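Local structure of putative endonuclease/exonuclease/phosphatase family protein (Bacteroides vulgatus ATCC 8482, 3G6S) at residues G143-A146 with R147-S150; A151-I154 with I155-I158; F173-T176 with D177-A181; A213-A217 with E218-K222; V47-N50 with Q51-L55. The protein probably acts as a nuclease or related phosphoester hydrolase of the endonuclease/exonuclease/phosphatase family. All coordinates share one frame; numbering follows the deposited sequence.

Contact 1 (G143-A146 with R147-S150)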
loop_
_atom_site.group_PDB
_atom_site.type_symbol
_atom_site.label_atom_id
_atom_site.label_comp_id
_atom_site.label_asym_id
_atom_site.label_seq_id
_atom_site.Cartn_x
_atom_site.Cartn_y
_atom_site.Cartn_z
ATOM N N GLY A 143 5.200 -14.000 -11.141
ATOM C CA GLY A 143 6.039 -13.343 -12.129
ATOM C C GLY A 143 7.300 -12.655 -11.640
ATOM O O GLY A 143 7.244 -11.574 -11.048
ATOM N N GLU A 144 8.451 -13.263 -11.903
ATOM C CA GLU A 144 9.715 -12.671 -11.479
ATOM C C GLU A 144 10.066 -11.449 -12.294
ATOM O O GLU A 144 10.283 -10.366 -11.751
ATOM C CB GLU A 144 10.856 -13.672 -11.600
ATOM C CG GLU A 144 10.905 -14.675 -10.485
ATOM C CD GLU A 144 12.320 -15.126 -10.194
ATOM O OE1 GLU A 144 13.154 -14.264 -9.826
ATOM O OE2 GLU A 144 12.598 -16.340 -10.332
ATOM N N GLU A 145 10.137 -11.630 -13.602
ATOM C CA GLU A 145 10.477 -10.525 -14.468
ATOM C C GLU A 145 9.455 -9.417 -14.279
ATOM O O GLU A 145 9.818 -8.243 -14.206
ATOM C CB GLU A 145 10.511 -10.985 -15.926
ATOM C CG GLU A 145 11.081 -9.963 -16.880
ATOM C CD GLU A 145 12.368 -9.340 -16.355
ATOM O OE1 GLU A 145 13.216 -10.078 -15.799
ATOM O OE2 GLU A 145 12.538 -8.110 -16.504
ATOM N N ALA A 146 8.181 -9.787 -14.178
ATOM C CA ALA A 146 7.123 -8.793 -14.003
ATOM C C ALA A 146 7.409 -7.924 -12.786
ATOM O O ALA A 146 7.222 -6.703 -12.826
ATOM C CB ALA A 146 5.773 -9.472 -13.849
ATOM N N ARG A 147 7.868 -8.548 -11.705
ATOM C CA ARG A 147 8.169 -7.790 -10.501
ATOM C C ARG A 147 9.290 -6.786 -10.722
ATOM O O ARG A 147 9.185 -5.631 -10.291
ATOM C CB ARG A 147 8.533 -8.716 -9.340
ATOM C CG ARG A 147 7.328 -9.267 -8.610
ATOM C CD ARG A 147 7.732 -9.815 -7.264
ATOM N NE ARG A 147 8.704 -10.903 -7.357
ATOM C CZ ARG A 147 8.409 -12.144 -7.738
ATOM N NH1 ARG A 147 7.166 -12.466 -8.068
ATOM N NH2 ARG A 147 9.360 -13.068 -7.770
ATOM N N ARG A 148 10.357 -7.216 -11.390
ATOM C CA ARG A 148 11.479 -6.324 -11.645
ATOM C C ARG A 148 11.031 -5.156 -12.513
ATOM O O ARG A 148 11.446 -4.016 -12.293
ATOM C CB ARG A 148 12.622 -7.057 -12.347
ATOM C CG ARG A 148 13.759 -6.113 -12.736
ATOM C CD ARG A 148 14.785 -6.743 -13.674
ATOM N NE ARG A 148 15.787 -7.557 -12.990
ATOM C CZ ARG A 148 16.936 -7.935 -13.551
ATOM N NH1 ARG A 148 17.212 -7.568 -14.796
ATOM N NH2 ARG A 148 17.811 -8.679 -12.878
ATOM N N GLN A 149 10.183 -5.441 -13.498
ATOM C CA GLN A 149 9.693 -4.404 -14.394
ATOM C C GLN A 149 8.731 -3.459 -13.700
ATOM O O GLN A 149 8.760 -2.248 -13.937
ATOM C CB GLN A 149 9.010 -5.022 -15.622
ATOM C CG GLN A 149 9.968 -5.679 -16.602
ATOM C CD GLN A 149 11.150 -4.784 -16.945
ATOM O OE1 GLN A 149 10.978 -3.608 -17.278
ATOM N NE2 GLN A 149 12.358 -5.336 -16.862
ATOM N N SER A 150 7.871 -4.013 -12.852
ATOM C CA SER A 150 6.894 -3.209 -12.116
ATOM C C SER A 150 7.595 -2.158 -11.254
ATOM O O SER A 150 7.127 -1.022 -11.140
ATOM C CB SER A 150 6.032 -4.107 -11.224
ATOM O OG SER A 150 5.156 -4.895 -12.004
#
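Arg147 folds back along the opening turn of its helix and lays its guanidinium over the backbone of Gly143 and Glu144. With CG held beside the backbone N (chi1 -83°) and the chain bent at chi3, the flat group turns one face to Glu144 CA, which lies nearer its rim than its centre. NH2 comes alongside the aliphatic part of Glu144, 3.5 Å from its CG. The charges lie near enough probably to attract, but beyond salt-bridge range, Glu144 OE1 and Arg147 NH2 being 4.5 Å apart. The firmer polar partner of Arg147 is the carbonyl oxygen of Asp140, which NH1 reaches as a hydrogen bond; Val175 and Ala181 pack against the same side chain. With an alanine here, Asp140 O would probably be left without its guanidinium partner and the chain of Glu144 without its neighbour.

Gly143 is the N-cap of helix 144-161, the crossover helix of the beta-alpha-beta unit formed with strands 131-138 and 167-172. Glycine suits the place because a first side-chain carbon would crowd Ala146 CB.

On another flank, Glu145 and Gln149, one turn apart, join their ends. Glu145 has CG trans to its own N and bends at chi2, while Gln149 bends at chi2 to meet it. Gln149 NE2 gives a straight bond of 2.8 Å to Glu145 OE2, and the oxygen lies close to the amide plane. Ala146 O accepts twice, from Ser150 N at 2.8 Å and from Ser150 OG at 2.9 Å. The small hydroxyl thereby satisfies itself on its own helix, its approach rising well above the carbonyl plane.

Contact 2 (A151-I154 with I155-I158)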
loop_
_atom_site.group_PDB
_atom_site.type_symbol
_atom_site.label_atom_id
_atom_site.label_comp_id
_atom_site.label_asym_id
_atom_site.label_seq_id
_atom_site.Cartn_x
_atom_site.Cartn_y
_atom_site.Cartn_z
ATOM N N ALA A 151 8.721 -2.551 -10.658
ATOM C CA ALA A 151 9.500 -1.661 -9.812
ATOM C C ALA A 151 10.100 -0.516 -10.627
ATOM O O ALA A 151 9.969 0.652 -10.266
ATOM C CB ALA A 151 10.592 -2.444 -9.117
ATOM N N LEU A 152 10.755 -0.852 -11.731
ATOM C CA LEU A 152 11.358 0.162 -12.585
ATOM C C LEU A 152 10.275 1.084 -13.143
ATOM O O LEU A 152 10.481 2.288 -13.270
ATOM C CB LEU A 152 12.127 -0.503 -13.731
ATOM C CG LEU A 152 13.377 -1.266 -13.280
ATOM C CD1 LEU A 152 13.702 -2.408 -14.237
ATOM C CD2 LEU A 152 14.522 -0.299 -13.166
ATOM N N LEU A 153 9.118 0.516 -13.460
ATOM C CA LEU A 153 8.018 1.292 -14.003
ATOM C C LEU A 153 7.546 2.337 -12.997
ATOM O O LEU A 153 7.311 3.492 -13.351
ATOM C CB LEU A 153 6.869 0.355 -14.379
ATOM C CG LEU A 153 5.511 0.970 -14.732
ATOM C CD1 LEU A 153 5.641 1.902 -15.923
ATOM C CD2 LEU A 153 4.529 -0.149 -15.024
ATOM N N ILE A 154 7.418 1.933 -11.739
ATOM C CA ILE A 154 6.982 2.849 -10.695
ATOM C C ILE A 154 7.974 3.997 -10.544
ATOM O O ILE A 154 7.576 5.160 -10.465
ATOM C CB ILE A 154 6.812 2.100 -9.353
ATOM C CG1 ILE A 154 5.610 1.161 -9.453
ATOM C CG2 ILE A 154 6.630 3.092 -8.194
ATOM C CD1 ILE A 154 5.478 0.190 -8.296
ATOM N N ILE A 155 9.263 3.676 -10.520
ATOM C CA ILE A 155 10.275 4.714 -10.400
ATOM C C ILE A 155 10.130 5.736 -11.520
ATOM O O ILE A 155 10.139 6.940 -11.268
ATOM C CB ILE A 155 11.712 4.134 -10.422
ATOM C CG1 ILE A 155 11.956 3.295 -9.164
ATOM C CG2 ILE A 155 12.731 5.262 -10.499
ATOM C CD1 ILE A 155 13.387 2.820 -8.994
ATOM N N ARG A 156 9.973 5.266 -12.754
ATOM C CA ARG A 156 9.814 6.180 -13.889
ATOM C C ARG A 156 8.569 7.063 -13.791
ATOM O O ARG A 156 8.553 8.173 -14.318
ATOM C CB ARG A 156 9.770 5.400 -15.206
ATOM C CG ARG A 156 11.035 4.624 -15.513
ATOM C CD ARG A 156 11.130 4.357 -17.002
ATOM N NE ARG A 156 9.994 3.588 -17.503
ATOM C CZ ARG A 156 9.864 2.269 -17.369
ATOM N NH1 ARG A 156 10.807 1.569 -16.749
ATOM N NH2 ARG A 156 8.795 1.653 -17.860
ATOM N N LYS A 157 7.531 6.565 -13.122
ATOM C CA LYS A 157 6.292 7.320 -12.965
ATOM C C LYS A 157 6.424 8.351 -11.849
ATOM O O LYS A 157 5.794 9.406 -11.896
ATOM C CB LYS A 157 5.133 6.377 -12.657
ATOM C CG LYS A 157 4.958 5.267 -13.692
ATOM C CD LYS A 157 4.479 5.787 -15.049
ATOM C CE LYS A 157 3.037 6.278 -14.975
ATOM N NZ LYS A 157 2.477 6.610 -16.311
ATOM N N ILE A 158 7.237 8.044 -10.839
ATOM C CA ILE A 158 7.439 8.980 -9.747
ATOM C C ILE A 158 8.242 10.162 -10.268
ATOM O O ILE A 158 7.952 11.309 -9.922
ATOM C CB ILE A 158 8.201 8.345 -8.567
ATOM C CG1 ILE A 158 7.293 7.373 -7.815
ATOM C CG2 ILE A 158 8.695 9.433 -7.625
ATOM C CD1 ILE A 158 8.056 6.512 -6.771
#
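Leu153 meets both Arg156 and Lys157, three and four residues on, in the middle of helix 144-161, the crossover helix of a beta-alpha-beta unit. Leu153 CD1 stands 3.7 Å from Arg156 NH2, the two side chains crossing at about a right angle. Arg156 is bent at chi3 (-60°), which brings Leu153 CA over one face of its guanidinium, toward the rim. Lys157 runs beside Leu153, pointing the same way, and its CD is 4.1 Å from Leu153 CD1. Replacing it with an alanine would remove this methylene chain and would probably leave Leu153 CD1 and Phe96 of strand 88-97 less well covered.

The inner flank is apolar: Ile154 CG2 lies 4.0 Å from Ile158 CD1, and both isoleucines pack on Val169 of strand 167-172, where branched side chains fill the helix-sheet interface. Ile155 turns to Asn188 and Phe190 instead.

Regular backbone bonds set this spacing, among them Ile155 N to Ala151 O at 3.1 Å. Lys157 N bonds to Leu153 O and only weakly to Ile154 O, while Ile158 N reaches Ile154 O at 2.9 Å. Later bends carry Lys157 past Leu153, but chi1 (-55°), CG beside the backbone N, sets its CG 3.0 Å from Leu153 O.

Contact 3 (F173-T176 with D177-A181)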
loop_
_atom_site.group_PDB
_atom_site.type_symbol
_atom_site.label_atom_id
_atom_site.label_comp_id
_atom_site.label_asym_id
_atom_site.label_seq_id
_atom_site.Cartn_x
_atom_site.Cartn_y
_atom_site.Cartn_z
ATOM N N PHE A 173 4.277 -6.646 -2.005
ATOM C CA PHE A 173 5.159 -7.048 -3.073
ATOM C C PHE A 173 5.315 -8.556 -3.244
ATOM O O PHE A 173 5.980 -9.012 -4.178
ATOM C CB PHE A 173 6.516 -6.385 -2.865
ATOM C CG PHE A 173 6.442 -4.891 -2.812
ATOM C CD1 PHE A 173 5.932 -4.247 -1.681
ATOM C CD2 PHE A 173 6.820 -4.126 -3.919
ATOM C CE1 PHE A 173 5.794 -2.860 -1.650
ATOM C CE2 PHE A 173 6.688 -2.735 -3.905
ATOM C CZ PHE A 173 6.169 -2.095 -2.764
ATOM N N ASN A 174 4.705 -9.325 -2.349
ATOM C CA ASN A 174 4.781 -10.777 -2.417
ATOM C C ASN A 174 6.196 -11.325 -2.412
ATOM O O ASN A 174 6.471 -12.351 -3.029
ATOM C CB ASN A 174 4.061 -11.307 -3.656
ATOM C CG ASN A 174 2.570 -11.333 -3.491
ATOM O OD1 ASN A 174 2.046 -11.851 -2.498
ATOM N ND2 ASN A 174 1.864 -10.792 -4.475
ATOM N N VAL A 175 7.107 -10.630 -1.747
ATOM C CA VAL A 175 8.488 -11.097 -1.653
ATOM C C VAL A 175 9.115 -10.514 -0.403
ATOM O O VAL A 175 8.563 -9.606 0.221
ATOM C CB VAL A 175 9.335 -10.689 -2.892
ATOM C CG1 VAL A 175 8.948 -11.546 -4.085
ATOM C CG2 VAL A 175 9.132 -9.214 -3.212
ATOM N N THR A 176 10.254 -11.050 -0.007
ATOM C CA THR A 176 10.896 -10.514 1.168
ATOM C C THR A 176 11.995 -9.578 0.700
ATOM O O THR A 176 12.108 -9.282 -0.493
ATOM C CB THR A 176 11.507 -11.624 2.043
ATOM O OG1 THR A 176 12.497 -12.345 1.293
ATOM C CG2 THR A 176 10.423 -12.571 2.515
ATOM N N ASP A 177 12.797 -9.112 1.649
ATOM C CA ASP A 177 13.894 -8.207 1.353
ATOM C C ASP A 177 15.005 -8.967 0.643
ATOM O O ASP A 177 15.917 -8.368 0.081
ATOM C CB ASP A 177 14.411 -7.585 2.655
ATOM C CG ASP A 177 14.817 -8.629 3.684
ATOM O OD1 ASP A 177 14.054 -9.604 3.892
ATOM O OD2 ASP A 177 15.895 -8.468 4.295
ATOM N N ALA A 178 14.918 -10.291 0.661
ATOM C CA ALA A 178 15.927 -11.128 0.017
ATOM C C ALA A 178 15.654 -11.331 -1.476
ATOM O O ALA A 178 16.456 -11.941 -2.175
ATOM C CB ALA A 178 16.007 -12.483 0.722
ATOM N N SER A 179 14.525 -10.829 -1.964
ATOM C CA SER A 179 14.197 -10.988 -3.372
ATOM C C SER A 179 14.998 -10.009 -4.210
ATOM O O SER A 179 15.703 -9.148 -3.678
ATOM C CB SER A 179 12.706 -10.747 -3.606
ATOM O OG SER A 179 12.340 -9.418 -3.296
ATOM N N ASP A 180 14.880 -10.137 -5.528
ATOM C CA ASP A 180 15.588 -9.243 -6.423
ATOM C C ASP A 180 14.757 -7.985 -6.642
ATOM O O ASP A 180 15.297 -6.893 -6.770
ATOM C CB ASP A 180 15.876 -9.927 -7.766
ATOM C CG ASP A 180 14.917 -9.501 -8.856
ATOM O OD1 ASP A 180 13.768 -10.007 -8.885
ATOM O OD2 ASP A 180 15.307 -8.643 -9.685
ATOM N N ALA A 181 13.439 -8.132 -6.685
ATOM C CA ALA A 181 12.583 -6.969 -6.883
ATOM C C ALA A 181 12.860 -5.970 -5.764
ATOM O O ALA A 181 12.900 -4.763 -5.988
ATOM C CB ALA A 181 11.105 -7.373 -6.883
#
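Ser179 reaches back to Thr176 with both its hydroxyl and its backbone N, and this double grip is the tight centre of the contact. Ser179 OG gives its hydrogen to Thr176 O at 2.8 Å, meeting the carbonyl almost end-on, while Ser179 N reaches the same oxygen at 3.2 Å from well above the carbonyl plane. The second bond closes a type I beta turn from Thr176 to Ser179. With chi1 at 64°, OG lies between its own N and carbonyl carbon, close enough to serve both ends: it also pairs with Tyr182 N, making Ser179 the N-cap of helix 180-186. Serine suits this role because its short hydroxyl can donate to the turn and accept from the helix. Val175 packs over it, CG2 standing 3.2 Å from Ser179 OG. Thr176 adds an ST turn: its OG1, likewise turned between N and carbonyl carbon, accepts from Ala178 N at 3.2 Å.

The other side is looser and more exposed. Asp177 touches Thr176 through CB and OD1, and its carboxylate makes a long, weak ion pair with Lys197. Ala178 approaches Thr176 OG1 with its methyl at 3.6 Å.

The turn follows strand 167-172. Phe173 and Asn174 belong to the family's Gly-Asp-Phe-Asn signature, which in relatives lies at the active site; the Phe173 ring meets Phe139 and, edge-to-face, Phe227 of strand 224-228. Asp180 makes a long, weak pair with Arg148 of helix 144-161, and Thr176 rests on Glu221.

Contact 4 (A213-A217 with E218-K222)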
loop_
_atom_site.group_PDB
_atom_site.type_symbol
_atom_site.label_atom_id
_atom_site.label_comp_id
_atom_site.label_asym_id
_atom_site.label_seq_id
_atom_site.Cartn_x
_atom_site.Cartn_y
_atom_site.Cartn_z
ATOM N N ALA A 213 -3.341 -16.005 11.473
ATOM C CA ALA A 213 -2.695 -16.608 12.637
ATOM C C ALA A 213 -2.542 -18.125 12.553
ATOM O O ALA A 213 -2.507 -18.800 13.575
ATOM C CB ALA A 213 -3.457 -16.234 13.903
ATOM N N ARG A 214 -2.445 -18.663 11.342
ATOM C CA ARG A 214 -2.288 -20.099 11.191
ATOM C C ARG A 214 -0.832 -20.487 10.977
ATOM O O ARG A 214 -0.464 -21.654 11.084
ATOM C CB ARG A 214 -3.176 -20.617 10.058
ATOM C CG ARG A 214 -4.612 -20.802 10.514
ATOM C CD ARG A 214 -5.549 -21.219 9.395
ATOM N NE ARG A 214 -5.629 -20.209 8.350
ATOM C CZ ARG A 214 -6.549 -20.196 7.393
ATOM N NH1 ARG A 214 -7.477 -21.145 7.348
ATOM N NH2 ARG A 214 -6.538 -19.234 6.475
ATOM N N ILE A 215 0.004 -19.498 10.690
ATOM C CA ILE A 215 1.424 -19.747 10.492
ATOM C C ILE A 215 2.167 -19.306 11.758
ATOM O O ILE A 215 1.950 -18.201 12.265
ATOM C CB ILE A 215 1.960 -18.964 9.270
ATOM C CG1 ILE A 215 1.183 -19.366 8.026
ATOM C CG2 ILE A 215 3.420 -19.253 9.066
ATOM C CD1 ILE A 215 1.607 -18.634 6.783
ATOM N N PRO A 216 3.037 -20.176 12.299
ATOM C CA PRO A 216 3.778 -19.808 13.508
ATOM C C PRO A 216 4.625 -18.561 13.266
ATOM O O PRO A 216 5.253 -18.422 12.218
ATOM C CB PRO A 216 4.617 -21.053 13.788
ATOM C CG PRO A 216 4.843 -21.629 12.425
ATOM C CD PRO A 216 3.468 -21.492 11.796
ATOM N N ALA A 217 4.637 -17.663 14.244
ATOM C CA ALA A 217 5.391 -16.418 14.147
ATOM C C ALA A 217 6.799 -16.585 13.572
ATOM O O ALA A 217 7.178 -15.873 12.640
ATOM C CB ALA A 217 5.463 -15.746 15.514
ATOM N N GLU A 218 7.568 -17.522 14.116
ATOM C CA GLU A 218 8.931 -17.736 13.645
ATOM C C GLU A 218 9.038 -18.018 12.152
ATOM O O GLU A 218 10.074 -17.753 11.544
ATOM C CB GLU A 218 9.604 -18.875 14.423
ATOM C CG GLU A 218 8.882 -20.209 14.332
ATOM C CD GLU A 218 7.925 -20.433 15.491
ATOM O OE1 GLU A 218 7.095 -19.529 15.760
ATOM O OE2 GLU A 218 8.001 -21.515 16.124
ATOM N N ASP A 219 7.977 -18.548 11.553
ATOM C CA ASP A 219 8.011 -18.855 10.124
ATOM C C ASP A 219 7.322 -17.816 9.252
ATOM O O ASP A 219 7.183 -18.009 8.045
ATOM C CB ASP A 219 7.395 -20.233 9.851
ATOM C CG ASP A 219 8.170 -21.360 10.509
ATOM O OD1 ASP A 219 9.422 -21.303 10.510
ATOM O OD2 ASP A 219 7.529 -22.311 11.009
ATOM N N CYS A 220 6.887 -16.717 9.854
ATOM C CA CYS A 220 6.218 -15.670 9.094
ATOM C C CYS A 220 7.226 -14.746 8.412
ATOM O O CYS A 220 8.324 -14.505 8.923
ATOM C CB CYS A 220 5.308 -14.857 10.005
ATOM S SG CYS A 220 3.860 -15.738 10.595
ATOM N N GLU A 221 6.838 -14.232 7.254
ATOM C CA GLU A 221 7.703 -13.348 6.502
ATOM C C GLU A 221 7.084 -11.973 6.326
ATOM O O GLU A 221 5.874 -11.782 6.496
ATOM C CB GLU A 221 7.976 -13.923 5.121
ATOM C CG GLU A 221 8.338 -15.388 5.107
ATOM C CD GLU A 221 8.606 -15.875 3.703
ATOM O OE1 GLU A 221 7.841 -15.484 2.784
ATOM O OE2 GLU A 221 9.569 -16.656 3.519
ATOM N N LYS A 222 7.937 -11.017 5.973
ATOM C CA LYS A 222 7.514 -9.645 5.731
ATOM C C LYS A 222 7.479 -9.459 4.220
ATOM O O LYS A 222 8.516 -9.508 3.569
ATOM C CB LYS A 222 8.513 -8.667 6.358
ATOM C CG LYS A 222 8.251 -7.213 6.018
ATOM C CD LYS A 222 9.047 -6.297 6.928
ATOM C CE LYS A 222 8.510 -4.863 6.896
ATOM N NZ LYS A 222 8.661 -4.227 5.556
#
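Glu218 and Asp219 lean on Pro216 as the chain winds through a short 3-10 turn. Glu218 comes first. Its CG stands between the backbone N and carbonyl carbon (chi1 59°) and the chain bends at chi2, which folds the carboxylate back until OE1 lies 3.5 Å from Pro216 CB. This is van der Waals contact at the surface, where a charged end can remain hydrated.

Asp219 follows with a backbone bond: its N reaches Pro216 O at 2.8 Å. Its side chain meets the ring at another carbon, OD2 lying 3.1 Å from Pro216 CG. The proline is thus bordered by two carboxylates, at CB and at CG. Proline fits the start of the turn, since its ring restricts phi, here -60°, and its carbonyl is still able to accept.

Cys220 repeats the pattern one residue later, its N bonding to Ala217 O at 2.9 Å in a nearly straight N-H···O line of 164°. The small methyl of Ala217 lies at the surface and touches Tyr207. Cys220 SG swings back toward the incoming part of the loop, lying 3.9 Å from Ile215 CG2 and 3.5 Å from Ile215 O. Thiol and branched hydrocarbon form a small apolar patch, to which Tyr207 and His210 add their contacts with the cysteine.

Beyond the turn the chain straightens, and Glu221 pairs its backbone with Thr208. The whole excursion lies between strand 201-204, at the edge of the seven-stranded sheet, and strand 224-228 within the six-stranded one.

Contact 5 (V47-N50 with Q51-L55)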
loop_
_atom_site.group_PDB
_atom_site.type_symbol
_atom_site.label_atom_id
_atom_site.label_comp_id
_atom_site.label_asym_id
_atom_site.label_seq_id
_atom_site.Cartn_x
_atom_site.Cartn_y
_atom_site.Cartn_z
ATOM N N VAL A 47 -8.700 -5.067 -2.493
ATOM C CA VAL A 47 -9.968 -4.480 -2.094
ATOM C C VAL A 47 -11.015 -4.586 -3.210
ATOM O O VAL A 47 -10.871 -3.981 -4.275
ATOM C CB VAL A 47 -9.765 -2.996 -1.686
ATOM C CG1 VAL A 47 -11.021 -2.444 -1.047
ATOM C CG2 VAL A 47 -8.573 -2.879 -0.722
ATOM N N LEU A 48 -12.064 -5.371 -2.978
ATOM C CA LEU A 48 -13.119 -5.521 -3.979
ATOM C C LEU A 48 -14.078 -4.333 -3.875
ATOM O O LEU A 48 -14.134 -3.647 -2.846
ATOM C CB LEU A 48 -13.872 -6.842 -3.770
ATOM C CG LEU A 48 -13.052 -8.112 -4.036
ATOM C CD1 LEU A 48 -13.874 -9.347 -3.705
ATOM C CD2 LEU A 48 -12.602 -8.139 -5.484
ATOM N N HIS A 49 -14.836 -4.102 -4.941
ATOM C CA HIS A 49 -15.765 -2.983 -4.979
ATOM C C HIS A 49 -16.710 -2.851 -3.780
ATOM O O HIS A 49 -16.933 -1.747 -3.274
ATOM C CB HIS A 49 -16.585 -3.001 -6.266
ATOM C CG HIS A 49 -17.492 -1.822 -6.386
ATOM N ND1 HIS A 49 -18.730 -1.779 -5.783
ATOM C CD2 HIS A 49 -17.299 -0.603 -6.941
ATOM C CE1 HIS A 49 -19.260 -0.581 -5.960
ATOM N NE2 HIS A 49 -18.412 0.152 -6.657
ATOM N N ASN A 50 -17.267 -3.958 -3.315
ATOM C CA ASN A 50 -18.158 -3.871 -2.175
ATOM C C ASN A 50 -17.348 -3.484 -0.946
ATOM O O ASN A 50 -17.835 -2.745 -0.094
ATOM C CB ASN A 50 -18.861 -5.203 -1.960
ATOM C CG ASN A 50 -17.898 -6.318 -1.692
ATOM O OD1 ASN A 50 -17.481 -6.526 -0.554
ATOM N ND2 ASN A 50 -17.521 -7.044 -2.742
ATOM N N GLN A 51 -16.107 -3.971 -0.862
ATOM C CA GLN A 51 -15.241 -3.646 0.278
ATOM C C GLN A 51 -14.803 -2.180 0.191
ATOM O O GLN A 51 -14.671 -1.494 1.207
ATOM C CB GLN A 51 -13.993 -4.531 0.306
ATOM C CG GLN A 51 -14.271 -6.013 0.322
ATOM C CD GLN A 51 -13.008 -6.835 0.340
ATOM O OE1 GLN A 51 -12.469 -7.133 1.400
ATOM N NE2 GLN A 51 -12.511 -7.188 -0.838
ATOM N N PHE A 52 -14.570 -1.702 -1.024
ATOM C CA PHE A 52 -14.181 -0.322 -1.200
ATOM C C PHE A 52 -15.316 0.541 -0.663
ATOM O O PHE A 52 -15.081 1.501 0.071
ATOM C CB PHE A 52 -13.959 -0.028 -2.672
ATOM C CG PHE A 52 -13.500 1.367 -2.939
ATOM C CD1 PHE A 52 -12.188 1.744 -2.678
ATOM C CD2 PHE A 52 -14.374 2.307 -3.460
ATOM C CE1 PHE A 52 -11.750 3.042 -2.939
ATOM C CE2 PHE A 52 -13.947 3.607 -3.723
ATOM C CZ PHE A 52 -12.629 3.975 -3.463
ATOM N N GLN A 53 -16.550 0.192 -1.024
ATOM C CA GLN A 53 -17.723 0.945 -0.568
ATOM C C GLN A 53 -17.893 0.908 0.952
ATOM O O GLN A 53 -18.314 1.895 1.552
ATOM C CB GLN A 53 -19.002 0.418 -1.234
ATOM C CG GLN A 53 -19.173 0.836 -2.692
ATOM C CD GLN A 53 -19.146 2.359 -2.880
ATOM O OE1 GLN A 53 -18.087 2.993 -2.804
ATOM N NE2 GLN A 53 -20.317 2.948 -3.121
ATOM N N ASP A 54 -17.579 -0.226 1.576
ATOM C CA ASP A 54 -17.703 -0.318 3.022
ATOM C C ASP A 54 -16.696 0.609 3.685
ATOM O O ASP A 54 -16.996 1.230 4.706
ATOM C CB ASP A 54 -17.463 -1.744 3.517
ATOM C CG ASP A 54 -18.520 -2.709 3.047
ATOM O OD1 ASP A 54 -19.675 -2.274 2.823
ATOM O OD2 ASP A 54 -18.199 -3.910 2.909
ATOM N N LEU A 55 -15.496 0.699 3.113
ATOM C CA LEU A 55 -14.469 1.565 3.680
ATOM C C LEU A 55 -14.946 3.015 3.661
ATOM O O LEU A 55 -14.831 3.726 4.661
ATOM C CB LEU A 55 -13.146 1.451 2.910
ATOM C CG LEU A 55 -12.096 0.404 3.319
ATOM C CD1 LEU A 55 -12.187 0.090 4.812
ATOM C CD2 LEU A 55 -12.302 -0.860 2.514
#
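Val47 and Phe52 meet at the apolar side of a helix start. In Val47, chi1 of -170° puts CG1 opposite the backbone N, and there it meets Phe52 N at 3.6 Å and Phe52 CB at 4.1 Å. A branched residue suits this spot because it covers the backbone without needing a long chain. Phe52 takes its ring away from the segment, onto Tyr78, with which it stacks, and onto Phe82.

Backbone bonds form the second group. Leu48, the N-cap residue, offers its carbonyl to Phe52 N at 2.7 Å; Gln53 N reaches His49 O at 3.0 Å, and Asp54 N reaches Asn50 O at the same 3.0 Å. These three are the first i to i+4 bonds of helix 49-58.

Contacts of polar side chains through their carbons make the third. His49 and Gln53 lie side by side, pointing the same way, with His49 CE1 3.6 Å from Gln53 CG and the ring and amide planes 36° apart.

A side-chain hydrogen bond is the fourth kind: Asp54 has its main partner beyond this turn, OD2 accepting from Trp23 NE1, and Trp23 also touches Gln51.

Val47 and Tyr78 are joined by backbone hydrogen bonding. The whole is the strand-to-helix passage from strand 41-45 into helix 49-58, which rests on the seven-stranded sheet through Phe52 on Phe82, as befits one sheet-and-helix layer of the DNase I-like alpha/beta sandwich.

Along the chain the order is contact 5, then 1, 2, 3 and 4. Each is local, joining adjoining segments, so none encloses another and none cross. Contact 5 opens helix 49-58, beside the seven-stranded sheet. Contacts 1 and 2 follow one another on helix 144-161, their centres about 12 Å apart, in the crossover between strands 131-138 and 167-172. After the second of these strands, contact 3 closes the turn into helix 180-186 and touches contact 1, where Arg147 meets Val175. Contact 4 turns the loop before strand 224-228 and reaches contact 3 through Thr176 and Glu221. Contact 5 touches none of the others, its centre about 27 Å from that of contact 1.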